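Adenosine deaminase 1 (Arthrobacter aurescens, PDB 3RYS) probably catalyses the zinc-dependent hydrolytic deamination of adenine to hypoxanthine, a step of purine salvage and nitrogen catabolism. Local coordinates at residues L18-E23 with A98-D103; L138-L143 with A163-I168. One frame throughout, in Å; residues are numbered along the deposited sequence.

Interaction 1: residues L18-E23 with A98-D103; sequences LHLHIE and AEIMMD. With ZN (zinc ion), chain C; ADE (adenine), chain D.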
loop_
_atom_site.group_PDB
_atom_site.type_symbol
_atom_site.label_atom_id
_atom_site.label_comp_id
_atom_site.label_asym_id
_atom_site.label_seq_id
_atom_site.Cartn_x
_atom_site.Cartn_y
_atom_site.Cartn_z
ATOM N N LEU A 18 3.996 -3.840 -2.535
ATOM C CA LEU A 18 3.085 -3.444 -3.600
ATOM C C LEU A 18 1.885 -2.663 -3.075
ATOM O O LEU A 18 1.166 -2.016 -3.839
ATOM C CB LEU A 18 2.594 -4.680 -4.356
ATOM C CG LEU A 18 3.658 -5.612 -4.934
ATOM C CD1 LEU A 18 2.999 -6.770 -5.673
ATOM C CD2 LEU A 18 4.601 -4.849 -5.848
ATOM N N HIS A 19 1.668 -2.738 -1.767
ATOM C CA HIS A 19 0.533 -2.083 -1.130
ATOM C C HIS A 19 1.037 -1.167 -0.017
ATOM O O HIS A 19 1.319 -1.621 1.096
ATOM C CB HIS A 19 -0.427 -3.133 -0.562
ATOM C CG HIS A 19 -1.701 -2.566 -0.017
ATOM N ND1 HIS A 19 -2.889 -3.267 -0.023
ATOM C CD2 HIS A 19 -1.975 -1.368 0.550
ATOM C CE1 HIS A 19 -3.838 -2.528 0.523
ATOM N NE2 HIS A 19 -3.309 -1.369 0.875
ATOM N N LEU A 20 1.158 0.120 -0.323
ATOM C CA LEU A 20 1.686 1.079 0.637
ATOM C C LEU A 20 1.324 2.515 0.296
ATOM O O LEU A 20 1.612 2.995 -0.801
ATOM C CB LEU A 20 3.201 0.958 0.744
ATOM C CG LEU A 20 3.787 2.058 1.627
ATOM C CD1 LEU A 20 4.677 1.453 2.691
ATOM C CD2 LEU A 20 4.519 3.128 0.811
ATOM N N HIS A 21 0.707 3.199 1.254
ATOM C CA HIS A 21 0.328 4.593 1.089
ATOM C C HIS A 21 1.397 5.504 1.677
ATOM O O HIS A 21 1.730 5.403 2.855
ATOM C CB HIS A 21 -1.008 4.847 1.773
ATOM C CG HIS A 21 -2.084 3.904 1.347
ATOM N ND1 HIS A 21 -3.027 4.230 0.398
ATOM C CD2 HIS A 21 -2.365 2.639 1.737
ATOM C CE1 HIS A 21 -3.846 3.209 0.224
ATOM N NE2 HIS A 21 -3.464 2.231 1.022
ATOM N N ILE A 22 1.939 6.390 0.853
ATOM C CA ILE A 22 3.032 7.240 1.301
ATOM C C ILE A 22 2.617 8.124 2.478
ATOM O O ILE A 22 3.418 8.392 3.371
ATOM C CB ILE A 22 3.624 8.077 0.145
ATOM C CG1 ILE A 22 5.065 8.474 0.469
ATOM C CG2 ILE A 22 2.756 9.288 -0.157
ATOM C CD1 ILE A 22 5.963 7.293 0.774
ATOM N N GLU A 23 1.355 8.550 2.485
ATOM C CA GLU A 23 0.817 9.369 3.569
ATOM C C GLU A 23 0.669 8.573 4.865
ATOM O O GLU A 23 0.606 9.152 5.952
ATOM C CB GLU A 23 -0.542 9.957 3.177
ATOM C CG GLU A 23 -0.532 10.843 1.936
ATOM C CD GLU A 23 -0.723 10.066 0.641
ATOM O OE1 GLU A 23 -0.354 8.875 0.585
ATOM O OE2 GLU A 23 -1.243 10.650 -0.330
ATOM N N ALA A 98 9.477 -1.027 -4.425
ATOM C CA ALA A 98 8.325 -0.442 -3.761
ATOM C C ALA A 98 7.397 0.219 -4.766
ATOM O O ALA A 98 7.812 1.103 -5.516
ATOM C CB ALA A 98 8.778 0.560 -2.714
ATOM N N GLU A 99 6.143 -0.222 -4.793
ATOM C CA GLU A 99 5.144 0.418 -5.638
ATOM C C GLU A 99 4.197 1.228 -4.761
ATOM O O GLU A 99 3.371 0.679 -4.032
ATOM C CB GLU A 99 4.425 -0.603 -6.521
ATOM C CG GLU A 99 5.341 -1.155 -7.611
ATOM C CD GLU A 99 4.697 -2.215 -8.482
ATOM O OE1 GLU A 99 3.456 -2.210 -8.622
ATOM O OE2 GLU A 99 5.445 -3.046 -9.038
ATOM N N ILE A 100 4.342 2.545 -4.839
ATOM C CA ILE A 100 3.840 3.445 -3.811
ATOM C C ILE A 100 2.580 4.198 -4.212
ATOM O O ILE A 100 2.519 4.825 -5.270
ATOM C CB ILE A 100 4.934 4.455 -3.431
ATOM C CG1 ILE A 100 6.172 3.709 -2.929
ATOM C CG2 ILE A 100 4.427 5.435 -2.387
ATOM C CD1 ILE A 100 7.456 4.502 -3.035
ATOM N N MET A 101 1.573 4.136 -3.352
ATOM C CA MET A 101 0.339 4.876 -3.578
ATOM C C MET A 101 0.378 6.279 -2.984
ATOM O O MET A 101 1.121 6.574 -2.044
ATOM C CB MET A 101 -0.872 4.111 -3.039
ATOM C CG MET A 101 -1.596 3.291 -4.090
ATOM S SD MET A 101 -2.963 2.342 -3.397
ATOM C CE MET A 101 -2.083 0.965 -2.674
ATOM N N MET A 102 -0.452 7.140 -3.550
ATOM C CA MET A 102 -0.523 8.523 -3.147
ATOM C C MET A 102 -1.942 8.981 -3.444
ATOM O O MET A 102 -2.519 8.586 -4.457
ATOM C CB MET A 102 0.494 9.321 -3.950
ATOM C CG MET A 102 0.242 10.807 -4.029
ATOM S SD MET A 102 1.367 11.522 -5.242
ATOM C CE MET A 102 0.901 13.244 -5.126
ATOM N N ASP A 103 -2.514 9.781 -2.550
ATOM C CA ASP A 103 -3.868 10.289 -2.739
ATOM C C ASP A 103 -3.828 11.740 -3.202
ATOM O O ASP A 103 -3.926 12.660 -2.387
ATOM C CB ASP A 103 -4.683 10.187 -1.444
ATOM C CG ASP A 103 -4.807 8.759 -0.930
ATOM O OD1 ASP A 103 -4.666 7.812 -1.737
ATOM O OD2 ASP A 103 -5.057 8.587 0.287
HETATM ZN ZN ZN C . -4.534 0.324 1.856
HETATM N N9 ADE D . -6.421 4.733 2.612
HETATM C C8 ADE D . -5.167 4.502 3.112
HETATM N N7 ADE D . -4.965 3.265 3.515
HETATM C C5 ADE D . -6.179 2.642 3.261
HETATM C C6 ADE D . -6.627 1.319 3.463
HETATM N N6 ADE D . -5.857 0.361 3.993
HETATM N N1 ADE D . -7.895 1.022 3.100
HETATM C C2 ADE D . -8.659 1.990 2.572
HETATM N N3 ADE D . -8.353 3.268 2.332
HETATM C C4 ADE D . -7.088 3.531 2.704
HETATM O O HOH W 1 0.903 0.720 -2.933
HETATM O O HOH W 2 -2.085 6.594 -0.854
#

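Interaction 2: residues L138-L143 with A163-I168; sequences LIAAFL and APIAGI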
loop_
_atom_site.group_PDB
_atom_site.type_symbol
_atom_site.label_atom_id
_atom_site.label_comp_id
_atom_site.label_asym_id
_atom_site.label_seq_id
_atom_site.Cartn_x
_atom_site.Cartn_y
_atom_site.Cartn_z
ATOM N N LEU A 138 5.220 4.920 -9.061
ATOM C CA LEU A 138 4.261 5.810 -8.424
ATOM C C LEU A 138 2.845 5.500 -8.891
ATOM O O LEU A 138 2.561 5.476 -10.091
ATOM C CB LEU A 138 4.609 7.275 -8.704
ATOM C CG LEU A 138 3.793 8.309 -7.925
ATOM C CD1 LEU A 138 3.715 7.929 -6.448
ATOM C CD2 LEU A 138 4.371 9.705 -8.095
ATOM N N ILE A 139 1.960 5.255 -7.934
ATOM C CA ILE A 139 0.569 4.966 -8.242
ATOM C C ILE A 139 -0.340 6.028 -7.651
ATOM O O ILE A 139 -0.365 6.231 -6.439
ATOM C CB ILE A 139 0.155 3.588 -7.709
ATOM C CG1 ILE A 139 0.785 2.491 -8.562
ATOM C CG2 ILE A 139 -1.363 3.436 -7.708
ATOM C CD1 ILE A 139 0.282 1.112 -8.219
ATOM N N ALA A 140 -1.078 6.717 -8.513
ATOM C CA ALA A 140 -2.053 7.696 -8.054
ATOM C C ALA A 140 -3.335 6.981 -7.654
ATOM O O ALA A 140 -3.972 6.319 -8.481
ATOM C CB ALA A 140 -2.326 8.724 -9.134
ATOM N N ALA A 141 -3.694 7.093 -6.379
ATOM C CA ALA A 141 -4.915 6.474 -5.870
ATOM C C ALA A 141 -6.024 7.507 -5.693
ATOM O O ALA A 141 -5.775 8.648 -5.301
ATOM C CB ALA A 141 -4.646 5.748 -4.566
ATOM N N PHE A 142 -7.253 7.089 -5.979
ATOM C CA PHE A 142 -8.396 7.990 -5.947
ATOM C C PHE A 142 -9.328 7.699 -4.774
ATOM O O PHE A 142 -9.537 6.549 -4.407
ATOM C CB PHE A 142 -9.128 7.943 -7.290
ATOM C CG PHE A 142 -8.298 8.460 -8.439
ATOM C CD1 PHE A 142 -8.410 9.778 -8.855
ATOM C CD2 PHE A 142 -7.387 7.636 -9.083
ATOM C CE1 PHE A 142 -7.639 10.260 -9.901
ATOM C CE2 PHE A 142 -6.611 8.118 -10.128
ATOM C CZ PHE A 142 -6.739 9.431 -10.535
ATOM N N LEU A 143 -9.870 8.754 -4.175
ATOM C CA LEU A 143 -10.730 8.614 -3.002
ATOM C C LEU A 143 -12.137 8.193 -3.403
ATOM O O LEU A 143 -12.904 8.989 -3.943
ATOM C CB LEU A 143 -10.772 9.924 -2.217
ATOM C CG LEU A 143 -9.387 10.515 -1.930
ATOM C CD1 LEU A 143 -9.495 11.818 -1.146
ATOM C CD2 LEU A 143 -8.514 9.510 -1.191
ATOM N N ALA A 163 2.481 13.487 -15.370
ATOM C CA ALA A 163 2.914 13.025 -14.058
ATOM C C ALA A 163 3.495 11.624 -14.176
ATOM O O ALA A 163 2.926 10.776 -14.863
ATOM C CB ALA A 163 1.759 13.042 -13.074
ATOM N N PRO A 164 4.635 11.380 -13.506
ATOM C CA PRO A 164 5.361 10.103 -13.534
ATOM C C PRO A 164 4.612 8.975 -12.831
ATOM O O PRO A 164 5.181 8.323 -11.952
ATOM C CB PRO A 164 6.654 10.412 -12.764
ATOM C CG PRO A 164 6.735 11.891 -12.675
ATOM C CD PRO A 164 5.326 12.383 -12.680
ATOM N N ILE A 165 3.361 8.738 -13.214
ATOM C CA ILE A 165 2.589 7.651 -12.625
ATOM C C ILE A 165 2.617 6.416 -13.519
ATOM O O ILE A 165 2.563 6.525 -14.746
ATOM C CB ILE A 165 1.126 8.067 -12.331
ATOM C CG1 ILE A 165 0.427 8.553 -13.603
ATOM C CG2 ILE A 165 1.084 9.146 -11.267
ATOM C CD1 ILE A 165 -1.014 8.975 -13.385
ATOM N N ALA A 166 2.710 5.245 -12.898
ATOM C CA ALA A 166 2.743 3.986 -13.628
ATOM C C ALA A 166 1.354 3.360 -13.687
ATOM O O ALA A 166 1.051 2.563 -14.574
ATOM C CB ALA A 166 3.722 3.031 -12.970
ATOM N N GLY A 167 0.511 3.722 -12.730
ATOM C CA GLY A 167 -0.809 3.134 -12.637
ATOM C C GLY A 167 -1.749 3.915 -11.743
ATOM O O GLY A 167 -1.401 4.966 -11.200
ATOM N N ILE A 168 -2.952 3.383 -11.581
ATOM C CA ILE A 168 -4.002 4.061 -10.844
ATOM C C ILE A 168 -4.552 3.140 -9.770
ATOM O O ILE A 168 -4.584 1.921 -9.948
ATOM C CB ILE A 168 -5.125 4.498 -11.798
ATOM C CG1 ILE A 168 -4.662 5.700 -12.616
ATOM C CG2 ILE A 168 -6.391 4.826 -11.044
ATOM C CD1 ILE A 168 -5.787 6.412 -13.325
HETATM O O HOH W 3 5.925 5.431 -11.743
#

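Interaction 1: residues L18-E23 with A98-D103
The HxH motif of the metallo-dependent hydrolases, H19 and H21 in the loop just after the first strand of the TIM barrel (15-17), is held here against strand 95-102. Flanking H21, M101 N donates to L20 O (2.8 Å) and I22 N donates to M101 O, so the backbone is gripped on both sides of the zinc ligand. H19 NE2 and H21 NE2 each bind the zinc ion at 2.3 Å; H199 and D280 complete the protein ligands, and adenine N6 also reaches the metal. M101 bends at chi3 (-79°), bringing CE over one face of the H21 ring, while adenine N7 lies over the opposite face, 3.1 Å from H21 NE2. One water accepts from H21 ND1 and donates to E23 OE1 and, weakly, to D103 OD1; D103 OD2 is hydrogen-bonded to Y66 OH. Beside this pairing, I100 CG2 packs on I22 CB at 3.7 Å. With an alanine at E23, D103 N would probably lose its acceptor and the water on H21 ND1 one of its anchors. The E23 chain turns at chi2 (88°) and presents the syn side of its carboxylate, D103 N meeting OE2 at 2.7 Å in a nearly straight bond (173°).

Interaction 2: residues L138-L143 with A163-I168
Strands 135-143 and 167-171 run parallel as neighbours in the barrel sheet, the two ends of a beta-alpha-beta unit whose crossover is helix 148-160, with I139 bridged to G167 and A140 to I168. Two backbone hydrogen bonds join the segments: A166 N reaches L138 O at 2.8 Å, nearly head-on to the carbonyl, whereas A140 N to G167 O is longer, at 3.2 Å, and more bent, with an N-H...O angle of 142°. A CA-H...O contact from I168 CA to A140 O, 3.3 Å, continues the pairing. P164 centres an inverse gamma turn, and a water that accepts from L138 N donates to P164 O, tying the turn to the neighbouring strand.

The side chains of A140 and I168 share one face of the sheet, the one that packs on helix 148-160 through L158 and L155. On it I165 CG2 touches A140 CB at 4.0 Å; this methyl is anti to the carbonyl carbon of I165, while CG1 takes the position between N and C (chi1 57°). I139 points to the other face, where G167 has no side chain to set beside it; I139 CG2 rests 3.8 Å from both G167 O and I168 C. Farther along, F142 lies with A151 of the crossover helix and L185 of helix 183-191 around it. I168 CG2 comes to the rim of the F142 ring, near its plane, 3.4 Å from CE2, and I168 CD1 lies 3.7 Å from the same carbon.

Interactions 1 and 2 follow one another along the chain, the first closing before the second opens, and their centres lie about 9 Å apart. They share the parallel barrel sheet, in which strands 15-17, 95-102, 135-143 and 167-171 stand side by side in chain order. The seam between them is the pairing of 95-102 with 135-143: probable backbone hydrogen bonds run from I139 N to I100 O (2.8 Å) and from A141 N to M102 O, and D103 OD1 packs on A141 CB. Interaction 1 carries zinc ligands near the centre of the chain; interaction 2 lies farther out, the I139 side chain about 11 Å from the metal, and continues the barrel wall beside the site.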